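Side-chain contacts in alkane monooxygenase (PDB 3B9O), which belongs to the luciferase-like monooxygenase family, adopts its TIM-barrel fold and binds flavin mononucleotide: residues A[113-116]-A[117-121]; A[151-154]-A[155-158]; A[161-164]-A[165-168]; A[230-233]-A[234-238]; A[317-320]-A[321-324]. One frame throughout, in Å; residues are numbered along the deposited sequence.

In the fold
The five contacts all join side chains a few residues apart along the chain, and their chemistry follows their place in the barrel. Interactions 2 and 3 share helix 154-174: the first lies at its start, beside the flavin phosphate, and the second, mostly buried, rests on the helices of interactions 1 and 4. Interaction 4 opens helix 231-240 and meets the same phosphate; both it and interaction 2 add polar groups that bind the phosphate. Interaction 1, on helix 112-125, has a buried histidine-methionine face turned inward and an arginine-rich, water-bridged face turned outward. Interaction 5 stands apart in a peripheral loop, where a carboxylate organises a tight turn and no regular helix or strand takes part.

Interaction 1 (A[113-116]-A[117-121]); sequences YGHA and RRMST
M119 lies over the ring of H115, one helical turn earlier, and this pair makes the main side-chain contact here. The methylene CG of M119 stands 3.6 Å from the centroid of the H115 ring, 27° off the ring normal: a CH-pi contact over one face, shifted toward the rim. The sulfur follows at a slant, with M119 SD 4.3 Å from the same H115 centroid. The two side chains meet because H115 swings CG anti to its backbone nitrogen (chi1 -170°), while M119 keeps CG beside its own and bends again at chi2.

Backbone hydrogen bonds hold the turn. M119 N donates to H115 O at 2.9 Å and S120 N to A116 O at 2.9 Å, whereas the bond from R117 N to Y113 O is weak. R117 O is gripped twice, by T121 N and by the hydroxyl T121 OG1 (2.7 Å), which arrive from opposite faces of the carbonyl plane.

Water chemistry marks the outer side. A single water donates to G114 O (2.9 Å) and accepts from R117 NE (2.9 Å), lying in the plane of the R117 guanidinium. The extended chain of R118 runs back past G114, placing its guanidinium so that one face looks toward this water.

Helix 112-125 is the crossover helix between strands 100-106 and 130-135. Inward, the H115 ring stacks on F105 and meets W132 edge-to-face. Helix 154-174 covers the flank: Y164 touches H115, and W172 packs against M119 and S120 while donating to A116 O.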
# COMPACT_ATOMS: atom_id res chain seq x y z
N TYR A 113 11.47 3.24 -17.08
CA TYR A 113 12.94 3.33 -16.99
C TYR A 113 13.31 4.28 -15.86
O TYR A 113 14.26 4.00 -15.13
CB TYR A 113 13.56 3.81 -18.30
CG TYR A 113 15.05 3.62 -18.42
CD1 TYR A 113 15.60 2.35 -18.65
CD2 TYR A 113 15.90 4.70 -18.39
CE1 TYR A 113 16.97 2.18 -18.81
CE2 TYR A 113 17.29 4.56 -18.58
CZ TYR A 113 17.80 3.31 -18.80
OH TYR A 113 19.14 3.14 -18.94
N GLY A 114 12.53 5.36 -15.71
CA GLY A 114 12.74 6.35 -14.65
C GLY A 114 12.33 5.80 -13.29
O GLY A 114 13.05 5.99 -12.30
N HIS A 115 11.20 5.08 -13.26
CA HIS A 115 10.78 4.37 -12.08
C HIS A 115 11.78 3.32 -11.60
O HIS A 115 12.01 3.15 -10.38
CB HIS A 115 9.41 3.71 -12.26
CG HIS A 115 8.84 3.19 -10.98
ND1 HIS A 115 8.54 1.86 -10.77
CD2 HIS A 115 8.59 3.82 -9.80
CE1 HIS A 115 8.08 1.70 -9.55
NE2 HIS A 115 8.11 2.87 -8.94
N ALA A 116 12.37 2.59 -12.53
CA ALA A 116 13.28 1.54 -12.14
C ALA A 116 14.48 2.11 -11.39
O ALA A 116 14.89 1.55 -10.37
CB ALA A 116 13.72 0.69 -13.36
N ARG A 117 15.04 3.20 -11.91
CA ARG A 117 16.16 3.87 -11.27
C ARG A 117 15.73 4.43 -9.89
O ARG A 117 16.50 4.32 -8.95
CB ARG A 117 16.74 5.01 -12.11
CG ARG A 117 17.94 5.71 -11.40
CD ARG A 117 18.66 6.71 -12.27
NE ARG A 117 17.90 7.95 -12.29
CZ ARG A 117 18.43 9.14 -12.55
NH1 ARG A 117 19.72 9.25 -12.85
NH2 ARG A 117 17.65 10.21 -12.53
N ARG A 118 14.55 5.03 -9.79
CA ARG A 118 14.06 5.55 -8.50
C ARG A 118 13.98 4.46 -7.42
O ARG A 118 14.40 4.67 -6.26
CB ARG A 118 12.67 6.24 -8.61
CG ARG A 118 12.72 7.67 -9.24
CD ARG A 118 11.36 8.33 -9.09
NE ARG A 118 11.37 9.57 -9.87
CZ ARG A 118 11.08 9.66 -11.16
NH1 ARG A 118 10.70 8.59 -11.85
NH2 ARG A 118 11.17 10.84 -11.76
N MET A 119 13.39 3.31 -7.79
CA MET A 119 13.23 2.18 -6.86
C MET A 119 14.56 1.54 -6.52
O MET A 119 14.79 1.16 -5.37
CB MET A 119 12.26 1.13 -7.42
CG MET A 119 10.83 1.62 -7.57
SD MET A 119 10.13 2.26 -6.03
CE MET A 119 10.32 3.96 -6.25
N SER A 120 15.44 1.39 -7.50
CA SER A 120 16.79 0.88 -7.21
C SER A 120 17.52 1.83 -6.23
O SER A 120 18.24 1.37 -5.34
CB SER A 120 17.62 0.70 -8.48
OG SER A 120 17.18 -0.44 -9.24
N THR A 121 17.32 3.13 -6.43
CA THR A 121 17.95 4.15 -5.58
C THR A 121 17.46 4.02 -4.13
O THR A 121 18.28 3.97 -3.21
CB THR A 121 17.72 5.60 -6.14
OG1 THR A 121 18.30 5.70 -7.44
CG2 THR A 121 18.36 6.66 -5.20
O HOH W 1 14.97 8.13 -12.14

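Interaction 2 (A[151-154]-A[155-158]); sequences ILEH and DERY. With FMN (flavin mononucleotide), chain C.
H154 carries CG anti to its backbone nitrogen (chi1 172°), which swings the imidazole toward Y158; a chi1 of -82° at Y158 turns its ring back toward H154, bringing the CE1 edge to the imidazole. The result is an offset edge-to-face pair, the tyrosine edge directed at the histidine face, with centroids of the H154 and Y158 rings 5.7 Å apart. The long arm of R157, stretched out from CG to NE, runs the other way, back to the loop. There R157 NE donates an almost straight bond to L152 O (2.9 Å), which lies in the guanidinium plane although the donor stands well above the carbonyl plane. NH2 adds a weak bond to the same oxygen and forms a salt bridge with D143. R157 N also binds E153 O at 3.0 Å. Alongside, L152 CD2 rests against the E156 carboxylate, 3.4 Å from OE2, the two side chains crossing at about a right angle. At the inner end Y158 OH donates to FMN O2P at 2.6 Å, while H154 NE2 is hydrogen-bonded to S230 OG. The N-terminal part of helix 154-174 thus lies at the phosphate-binding site of a flavin-binding TIM barrel.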
# COMPACT_ATOMS: atom_id res chain seq x y z
N ILE A 151 -6.95 6.86 -24.14
CA ILE A 151 -7.28 6.53 -22.74
C ILE A 151 -7.61 5.03 -22.63
O ILE A 151 -8.49 4.50 -23.34
CB ILE A 151 -8.39 7.46 -22.13
CG1 ILE A 151 -7.85 8.88 -21.90
CG2 ILE A 151 -8.89 6.92 -20.79
CD1 ILE A 151 -8.09 9.83 -23.04
N LEU A 152 -6.86 4.36 -21.76
CA LEU A 152 -6.99 2.93 -21.58
C LEU A 152 -8.19 2.57 -20.72
O LEU A 152 -8.48 3.24 -19.71
CB LEU A 152 -5.70 2.33 -21.00
CG LEU A 152 -4.40 2.50 -21.79
CD1 LEU A 152 -3.33 1.63 -21.17
CD2 LEU A 152 -4.57 2.17 -23.29
N GLU A 153 -8.88 1.50 -21.15
CA GLU A 153 -9.98 0.91 -20.40
C GLU A 153 -9.43 0.19 -19.16
O GLU A 153 -8.27 -0.18 -19.15
CB GLU A 153 -10.70 -0.11 -21.29
CG GLU A 153 -11.41 0.50 -22.50
CD GLU A 153 -12.87 0.78 -22.21
OE1 GLU A 153 -13.19 1.72 -21.43
OE2 GLU A 153 -13.71 0.03 -22.79
N HIS A 154 -10.28 -0.00 -18.15
CA HIS A 154 -9.94 -0.66 -16.88
C HIS A 154 -9.02 -1.90 -17.01
O HIS A 154 -7.94 -1.93 -16.41
CB HIS A 154 -11.21 -1.03 -16.11
CG HIS A 154 -10.95 -1.87 -14.89
ND1 HIS A 154 -10.86 -1.33 -13.62
CD2 HIS A 154 -10.73 -3.19 -14.75
CE1 HIS A 154 -10.63 -2.31 -12.75
NE2 HIS A 154 -10.54 -3.44 -13.42
N ASP A 155 -9.44 -2.90 -17.80
CA ASP A 155 -8.69 -4.14 -17.91
C ASP A 155 -7.39 -3.95 -18.68
O ASP A 155 -6.36 -4.54 -18.33
CB ASP A 155 -9.54 -5.25 -18.56
CG ASP A 155 -10.44 -5.98 -17.55
OD1 ASP A 155 -10.75 -5.43 -16.46
OD2 ASP A 155 -10.84 -7.14 -17.87
N GLU A 156 -7.45 -3.12 -19.72
CA GLU A 156 -6.28 -2.82 -20.52
C GLU A 156 -5.17 -2.12 -19.69
O GLU A 156 -3.98 -2.31 -19.93
CB GLU A 156 -6.71 -1.94 -21.70
CG GLU A 156 -5.60 -1.60 -22.63
CD GLU A 156 -6.10 -0.93 -23.90
OE1 GLU A 156 -7.31 -0.56 -23.99
OE2 GLU A 156 -5.24 -0.77 -24.81
N ARG A 157 -5.57 -1.32 -18.71
CA ARG A 157 -4.60 -0.75 -17.77
C ARG A 157 -3.76 -1.83 -17.06
O ARG A 157 -2.58 -1.60 -16.81
CB ARG A 157 -5.30 0.13 -16.74
CG ARG A 157 -5.74 1.46 -17.34
CD ARG A 157 -6.66 2.25 -16.44
NE ARG A 157 -7.05 3.43 -17.17
CZ ARG A 157 -6.87 4.68 -16.77
NH1 ARG A 157 -6.35 4.96 -15.58
NH2 ARG A 157 -7.26 5.66 -17.55
N TYR A 158 -4.37 -2.97 -16.74
CA TYR A 158 -3.66 -4.09 -16.12
C TYR A 158 -2.72 -4.84 -17.07
O TYR A 158 -1.66 -5.32 -16.66
CB TYR A 158 -4.63 -5.08 -15.44
CG TYR A 158 -5.05 -4.64 -14.05
CD1 TYR A 158 -6.31 -4.10 -13.82
CD2 TYR A 158 -4.17 -4.75 -12.98
CE1 TYR A 158 -6.68 -3.68 -12.52
CE2 TYR A 158 -4.53 -4.34 -11.68
CZ TYR A 158 -5.78 -3.81 -11.45
OH TYR A 158 -6.12 -3.41 -10.16
N1 FMN C . -5.75 3.19 -5.94
C2 FMN C . -4.90 4.24 -5.99
O2 FMN C . -4.83 4.90 -7.06
N3 FMN C . -4.16 4.53 -4.87
C4 FMN C . -4.25 3.79 -3.72
O4 FMN C . -3.56 4.07 -2.72
C4A FMN C . -5.13 2.69 -3.67
N5 FMN C . -5.27 1.90 -2.57
C5A FMN C . -6.15 0.85 -2.58
C6 FMN C . -6.33 0.02 -1.46
C7 FMN C . -7.24 -1.06 -1.49
C7M FMN C . -7.45 -1.96 -0.30
C8 FMN C . -7.96 -1.32 -2.65
C8M FMN C . -8.94 -2.47 -2.71
C9 FMN C . -7.79 -0.50 -3.78
C9A FMN C . -6.90 0.59 -3.75
N10 FMN C . -6.74 1.38 -4.84
C10 FMN C . -5.88 2.42 -4.82
C1' FMN C . -7.49 1.13 -6.09
C2' FMN C . -6.62 0.34 -7.08
O2' FMN C . -5.32 0.11 -6.54
C3' FMN C . -6.45 0.97 -8.47
O3' FMN C . -6.11 2.37 -8.42
C4' FMN C . -7.61 0.63 -9.43
O4' FMN C . -8.16 1.81 -10.04
C5' FMN C . -8.76 -0.16 -8.80
O5' FMN C . -8.43 -1.52 -9.02
P FMN C . -9.52 -2.68 -9.22
O1P FMN C . -10.59 -2.05 -10.10
O2P FMN C . -8.72 -3.78 -9.86
O3P FMN C . -10.08 -2.98 -7.84

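Interaction 3 (A[161-164]-A[165-168]); sequences ADEY and LEVC
C168 leans its sulfur toward the ring of Y164, one turn back, on the tightly packed side of the helix. C168 SG is 3.8 Å from Y164 CE2 and 4.9 Å from the Y164 ring centroid, 64° off the normal, an oblique sulfur-aromatic contact. Y164 holds CG anti to the backbone nitrogen (chi1 -162°), which sends the ring outward from the helix, where its CD2-CE2 side meets the sulfur; its hydroxyl goes on to E110 O. On the same stretch V167 CG2 presses to 3.2 Å from E163 O, the carbonyl that receives V167 N.

Regular i to i+4 bonds join the two segments throughout, from L165 N to A161 O (2.9 Å) as far as C168 N to Y164 O (3.0 Å). This is the middle of helix 154-174, which packs between two other helices of the TIM barrel: Y164, V167 and C168 touch helix 112-125, whereas A161, D162 and L165 meet F236 of helix 231-240.

The polar side makes the sparser contact between the segments, E163 being buried and E166 partly exposed. Between these two side chains, which cross obliquely, the nearest approach is E166 OE2 to E163 CG (3.8 Å), and E163 OE2 stays 5.2 Å from E166 OE2. Their like charges are probably offset by separate partners: E163 accepts from Y205 N, F206 N and H201, and E166 forms a salt bridge with K170.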
# COMPACT_ATOMS: atom_id res chain seq x y z
N ALA A 161 0.22 -2.63 -17.05
CA ALA A 161 0.93 -2.95 -15.83
C ALA A 161 1.77 -4.25 -15.94
O ALA A 161 2.90 -4.30 -15.42
CB ALA A 161 -0.05 -3.01 -14.68
N ASP A 162 1.22 -5.30 -16.57
CA ASP A 162 1.98 -6.51 -16.81
C ASP A 162 3.32 -6.21 -17.49
O ASP A 162 4.38 -6.64 -17.01
CB ASP A 162 1.19 -7.50 -17.70
CG ASP A 162 0.22 -8.35 -16.91
OD1 ASP A 162 -0.89 -8.59 -17.43
OD2 ASP A 162 0.55 -8.81 -15.79
N GLU A 163 3.28 -5.42 -18.57
CA GLU A 163 4.48 -5.17 -19.37
C GLU A 163 5.40 -4.18 -18.61
O GLU A 163 6.61 -4.28 -18.71
CB GLU A 163 4.12 -4.57 -20.73
CG GLU A 163 5.27 -4.69 -21.72
CD GLU A 163 5.03 -3.97 -23.02
OE1 GLU A 163 3.88 -3.91 -23.52
OE2 GLU A 163 5.99 -3.44 -23.54
N TYR A 164 4.79 -3.25 -17.87
CA TYR A 164 5.53 -2.30 -17.03
C TYR A 164 6.42 -3.09 -16.03
O TYR A 164 7.62 -2.83 -15.90
CB TYR A 164 4.51 -1.41 -16.29
CG TYR A 164 5.09 -0.13 -15.73
CD1 TYR A 164 4.74 1.11 -16.28
CD2 TYR A 164 6.02 -0.16 -14.67
CE1 TYR A 164 5.25 2.31 -15.81
CE2 TYR A 164 6.58 1.06 -14.18
CZ TYR A 164 6.18 2.28 -14.75
OH TYR A 164 6.73 3.45 -14.29
N LEU A 165 5.80 -4.03 -15.33
CA LEU A 165 6.53 -4.94 -14.43
C LEU A 165 7.56 -5.80 -15.17
O LEU A 165 8.65 -6.01 -14.67
CB LEU A 165 5.55 -5.78 -13.60
CG LEU A 165 5.00 -5.12 -12.32
CD1 LEU A 165 4.10 -6.13 -11.69
CD2 LEU A 165 6.12 -4.78 -11.33
N GLU A 166 7.22 -6.29 -16.37
CA GLU A 166 8.15 -7.08 -17.21
C GLU A 166 9.45 -6.28 -17.35
O GLU A 166 10.55 -6.80 -17.12
CB GLU A 166 7.54 -7.36 -18.62
CG GLU A 166 8.24 -8.49 -19.42
CD GLU A 166 7.81 -8.70 -20.94
OE1 GLU A 166 8.58 -9.45 -21.62
OE2 GLU A 166 6.76 -8.15 -21.45
N VAL A 167 9.29 -5.00 -17.73
CA VAL A 167 10.42 -4.06 -17.95
C VAL A 167 11.23 -3.84 -16.68
O VAL A 167 12.46 -3.97 -16.70
CB VAL A 167 9.93 -2.66 -18.49
CG1 VAL A 167 11.06 -1.66 -18.56
CG2 VAL A 167 9.24 -2.81 -19.89
N CYS A 168 10.54 -3.56 -15.57
CA CYS A 168 11.20 -3.36 -14.27
C CYS A 168 11.93 -4.62 -13.83
O CYS A 168 13.12 -4.57 -13.47
CB CYS A 168 10.18 -2.85 -13.22
SG CYS A 168 9.64 -1.18 -13.63

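Interaction 4 (A[230-233]-A[234-238]); sequences SERG and REFAA. With FMN (flavin mononucleotide), chain C.
R234 opens the second segment by folding its guanidinium back over E231, whose CA sits 3.7 Å above the guanidinium plane and toward its rim. A bend at chi3 (-97°) brings the group there, and beyond it NE reaches M229 O and NH1 pairs with D260. R234 N meanwhile binds S230 O at 2.9 Å. E235 follows, its CB resting 3.4 Å from R232 O, while its carboxylate leads away to R264, K267 and Y268. At F236 the backbone nitrogen donates to R232 O, and R232 NH1 comes to 3.9 Å from F236 CB, near the edge of the ring; guanidinium and ring planes differ by 43°. The far end of R232 is taken by D159 and D162. A237 N then closes a nearly straight bond to G233 O at 2.8 Å.

These bonds rest on an N-cap. S230 OG accepts from G233 N at 3.1 Å, and S230 N donates to FMN O3P at 3.0 Å. The hydroxyl also bonds to FMN O2P, though at a modelled distance too short to be taken literally. Having no side chain, G233 lets the phosphate come within 3.8 Å of its CA, measured to O2P. The flavin phosphate therefore meets the start of helix 231-240, where the helix dipole would be expected to stabilise its negative charge, and the serine that caps the helix also grips the ligand.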
# COMPACT_ATOMS: atom_id res chain seq x y z
N SER A 230 -10.87 -5.83 -8.35
CA SER A 230 -11.55 -6.30 -9.57
C SER A 230 -11.03 -7.67 -9.94
O SER A 230 -9.96 -8.09 -9.46
CB SER A 230 -11.33 -5.31 -10.72
OG SER A 230 -9.98 -5.35 -11.13
N GLU A 231 -11.77 -8.39 -10.77
CA GLU A 231 -11.34 -9.73 -11.15
C GLU A 231 -9.97 -9.68 -11.85
O GLU A 231 -9.10 -10.50 -11.58
CB GLU A 231 -12.39 -10.43 -12.00
CG GLU A 231 -11.96 -11.83 -12.38
CD GLU A 231 -13.04 -12.66 -13.02
OE1 GLU A 231 -12.69 -13.74 -13.56
OE2 GLU A 231 -14.22 -12.23 -12.99
N ARG A 232 -9.78 -8.70 -12.73
CA ARG A 232 -8.50 -8.48 -13.40
C ARG A 232 -7.37 -8.18 -12.38
O ARG A 232 -6.25 -8.69 -12.53
CB ARG A 232 -8.62 -7.34 -14.43
CG ARG A 232 -7.42 -7.18 -15.38
CD ARG A 232 -7.11 -8.47 -16.17
NE ARG A 232 -5.86 -8.36 -16.93
CZ ARG A 232 -4.63 -8.57 -16.44
NH1 ARG A 232 -4.44 -8.92 -15.16
NH2 ARG A 232 -3.57 -8.45 -17.25
N GLY A 233 -7.66 -7.31 -11.42
CA GLY A 233 -6.76 -6.99 -10.31
C GLY A 233 -6.35 -8.23 -9.51
O GLY A 233 -5.17 -8.44 -9.26
N ARG A 234 -7.30 -9.09 -9.17
CA ARG A 234 -7.00 -10.30 -8.39
C ARG A 234 -6.13 -11.20 -9.20
O ARG A 234 -5.23 -11.83 -8.67
CB ARG A 234 -8.26 -11.06 -7.95
CG ARG A 234 -8.92 -10.49 -6.70
CD ARG A 234 -10.17 -11.32 -6.27
NE ARG A 234 -11.31 -10.64 -6.84
CZ ARG A 234 -12.27 -11.15 -7.57
NH1 ARG A 234 -12.37 -12.45 -7.86
NH2 ARG A 234 -13.19 -10.31 -7.99
N GLU A 235 -6.37 -11.26 -10.51
CA GLU A 235 -5.53 -12.07 -11.39
C GLU A 235 -4.10 -11.52 -11.44
O GLU A 235 -3.11 -12.29 -11.49
CB GLU A 235 -6.13 -12.09 -12.80
CG GLU A 235 -5.41 -13.05 -13.74
CD GLU A 235 -5.65 -14.51 -13.39
OE1 GLU A 235 -4.83 -15.34 -13.80
OE2 GLU A 235 -6.64 -14.84 -12.70
N PHE A 236 -4.01 -10.19 -11.48
CA PHE A 236 -2.72 -9.49 -11.49
C PHE A 236 -1.92 -9.74 -10.23
O PHE A 236 -0.73 -10.01 -10.29
CB PHE A 236 -2.92 -7.98 -11.66
CG PHE A 236 -1.63 -7.21 -11.83
CD1 PHE A 236 -1.05 -7.08 -13.07
CD2 PHE A 236 -1.00 -6.61 -10.75
CE1 PHE A 236 0.13 -6.37 -13.24
CE2 PHE A 236 0.20 -5.88 -10.92
CZ PHE A 236 0.75 -5.77 -12.18
N ALA A 237 -2.57 -9.58 -9.07
CA ALA A 237 -2.06 -10.02 -7.78
C ALA A 237 -1.51 -11.44 -7.77
O ALA A 237 -0.39 -11.68 -7.32
CB ALA A 237 -3.18 -9.86 -6.69
N ALA A 238 -2.30 -12.40 -8.30
CA ALA A 238 -1.92 -13.82 -8.34
C ALA A 238 -0.64 -14.04 -9.12
O ALA A 238 0.25 -14.82 -8.72
CB ALA A 238 -3.07 -14.67 -8.94
N1 FMN C . -5.75 3.19 -5.94
C2 FMN C . -4.90 4.24 -5.99
O2 FMN C . -4.83 4.90 -7.06
N3 FMN C . -4.16 4.53 -4.87
C4 FMN C . -4.25 3.79 -3.72
O4 FMN C . -3.56 4.07 -2.72
C4A FMN C . -5.13 2.69 -3.67
N5 FMN C . -5.27 1.90 -2.57
C5A FMN C . -6.15 0.85 -2.58
C6 FMN C . -6.33 0.02 -1.46
C7 FMN C . -7.24 -1.06 -1.49
C7M FMN C . -7.45 -1.96 -0.30
C8 FMN C . -7.96 -1.32 -2.65
C8M FMN C . -8.94 -2.47 -2.71
C9 FMN C . -7.79 -0.50 -3.78
C9A FMN C . -6.90 0.59 -3.75
N10 FMN C . -6.74 1.38 -4.84
C10 FMN C . -5.88 2.42 -4.82
C1' FMN C . -7.49 1.13 -6.09
C2' FMN C . -6.62 0.34 -7.08
O2' FMN C . -5.32 0.11 -6.54
C3' FMN C . -6.45 0.97 -8.47
O3' FMN C . -6.11 2.37 -8.42
C4' FMN C . -7.61 0.63 -9.43
O4' FMN C . -8.16 1.81 -10.04
C5' FMN C . -8.76 -0.16 -8.80
O5' FMN C . -8.43 -1.52 -9.02
P FMN C . -9.52 -2.68 -9.22
O1P FMN C . -10.59 -2.05 -10.10
O2P FMN C . -8.72 -3.78 -9.86
O3P FMN C . -10.08 -2.98 -7.84

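Interaction 5 (A[317-320]-A[321-324]); sequences GYDL and SKYS
D319 binds S321 twice through a single carboxylate oxygen. S321 OG donates to D319 OD1 at 2.8 Å from its syn side, and S321 N reaches the same D319 OD1 at 3.0 Å from above the carboxylate plane; both come from one face. The carboxylate can curl over the turn because chi1 is 174°, with CG anti to the backbone nitrogen and beside the carbonyl carbon. R67 N, from another loop, is a further donor to OD1. Along the main chain K322 N donates to D319 O at 3.2 Å, and a weak bond runs from Y323 N to L320 O.

Van der Waals contacts finish the turn. K322 CG lies 3.6 Å from D319 OD2, their side chains crossing at about a right angle, whereas the ammonium group stays clear of the carboxylate. Y323 presents a ring edge to D319 O, with CD2 at 3.3 Å, and its hydroxyl meets the edge of Y318 in the plane of that ring, 3.3 Å from Y318 CD2. L320 is buried against helices 305-316 and 334-341.

A side-chain oxygen of D319 bonded to the amide two residues on defines an Asx turn, here combined with a short 3-10 turn in the loop that connects those two helices.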
# COMPACT_ATOMS: atom_id res chain seq x y z
N GLY A 317 -16.75 5.88 -9.24
CA GLY A 317 -17.19 6.46 -10.51
C GLY A 317 -18.64 6.93 -10.48
O GLY A 317 -19.10 7.57 -11.43
N TYR A 318 -19.34 6.62 -9.37
CA TYR A 318 -20.73 7.02 -9.13
C TYR A 318 -20.84 8.36 -8.41
O TYR A 318 -20.37 8.52 -7.26
CB TYR A 318 -21.51 5.96 -8.33
CG TYR A 318 -21.77 4.69 -9.13
CD1 TYR A 318 -20.92 3.59 -9.01
CD2 TYR A 318 -22.85 4.62 -10.03
CE1 TYR A 318 -21.15 2.42 -9.77
CE2 TYR A 318 -23.08 3.47 -10.80
CZ TYR A 318 -22.23 2.38 -10.66
OH TYR A 318 -22.45 1.25 -11.41
N ASP A 319 -21.46 9.32 -9.11
CA ASP A 319 -21.81 10.60 -8.53
C ASP A 319 -23.21 10.54 -7.90
O ASP A 319 -24.21 10.68 -8.61
CB ASP A 319 -21.76 11.71 -9.60
CG ASP A 319 -22.25 13.04 -9.08
OD1 ASP A 319 -22.57 13.15 -7.89
OD2 ASP A 319 -22.32 14.01 -9.86
N LEU A 320 -23.28 10.37 -6.58
CA LEU A 320 -24.58 10.14 -5.90
C LEU A 320 -25.52 11.35 -5.83
O LEU A 320 -26.67 11.22 -5.37
CB LEU A 320 -24.38 9.60 -4.47
CG LEU A 320 -23.62 8.28 -4.32
CD1 LEU A 320 -23.60 7.84 -2.86
CD2 LEU A 320 -24.22 7.19 -5.23
N SER A 321 -25.03 12.52 -6.25
CA SER A 321 -25.82 13.76 -6.18
C SER A 321 -26.83 13.68 -7.30
O SER A 321 -27.90 14.30 -7.22
CB SER A 321 -24.94 15.00 -6.35
OG SER A 321 -24.53 15.12 -7.69
N LYS A 322 -26.45 12.91 -8.32
CA LYS A 322 -27.23 12.56 -9.50
C LYS A 322 -28.33 11.51 -9.29
O LYS A 322 -28.82 10.95 -10.28
CB LYS A 322 -26.30 11.96 -10.56
CG LYS A 322 -25.45 12.95 -11.29
CD LYS A 322 -25.22 12.50 -12.71
CE LYS A 322 -24.09 11.51 -12.84
NZ LYS A 322 -23.29 11.79 -14.07
N TYR A 323 -28.68 11.20 -8.05
CA TYR A 323 -29.55 10.07 -7.76
C TYR A 323 -30.62 10.46 -6.78
O TYR A 323 -30.36 11.19 -5.82
CB TYR A 323 -28.74 8.85 -7.22
CG TYR A 323 -27.92 8.07 -8.25
CD1 TYR A 323 -28.42 6.90 -8.82
CD2 TYR A 323 -26.65 8.49 -8.63
CE1 TYR A 323 -27.66 6.19 -9.76
CE2 TYR A 323 -25.89 7.80 -9.57
CZ TYR A 323 -26.40 6.64 -10.12
OH TYR A 323 -25.66 5.94 -11.06
N SER A 324 -31.84 9.97 -7.02
CA SER A 324 -32.87 9.99 -5.99
C SER A 324 -32.44 9.10 -4.82
O SER A 324 -31.75 8.09 -5.02
CB SER A 324 -34.22 9.49 -6.56
OG SER A 324 -35.22 9.41 -5.53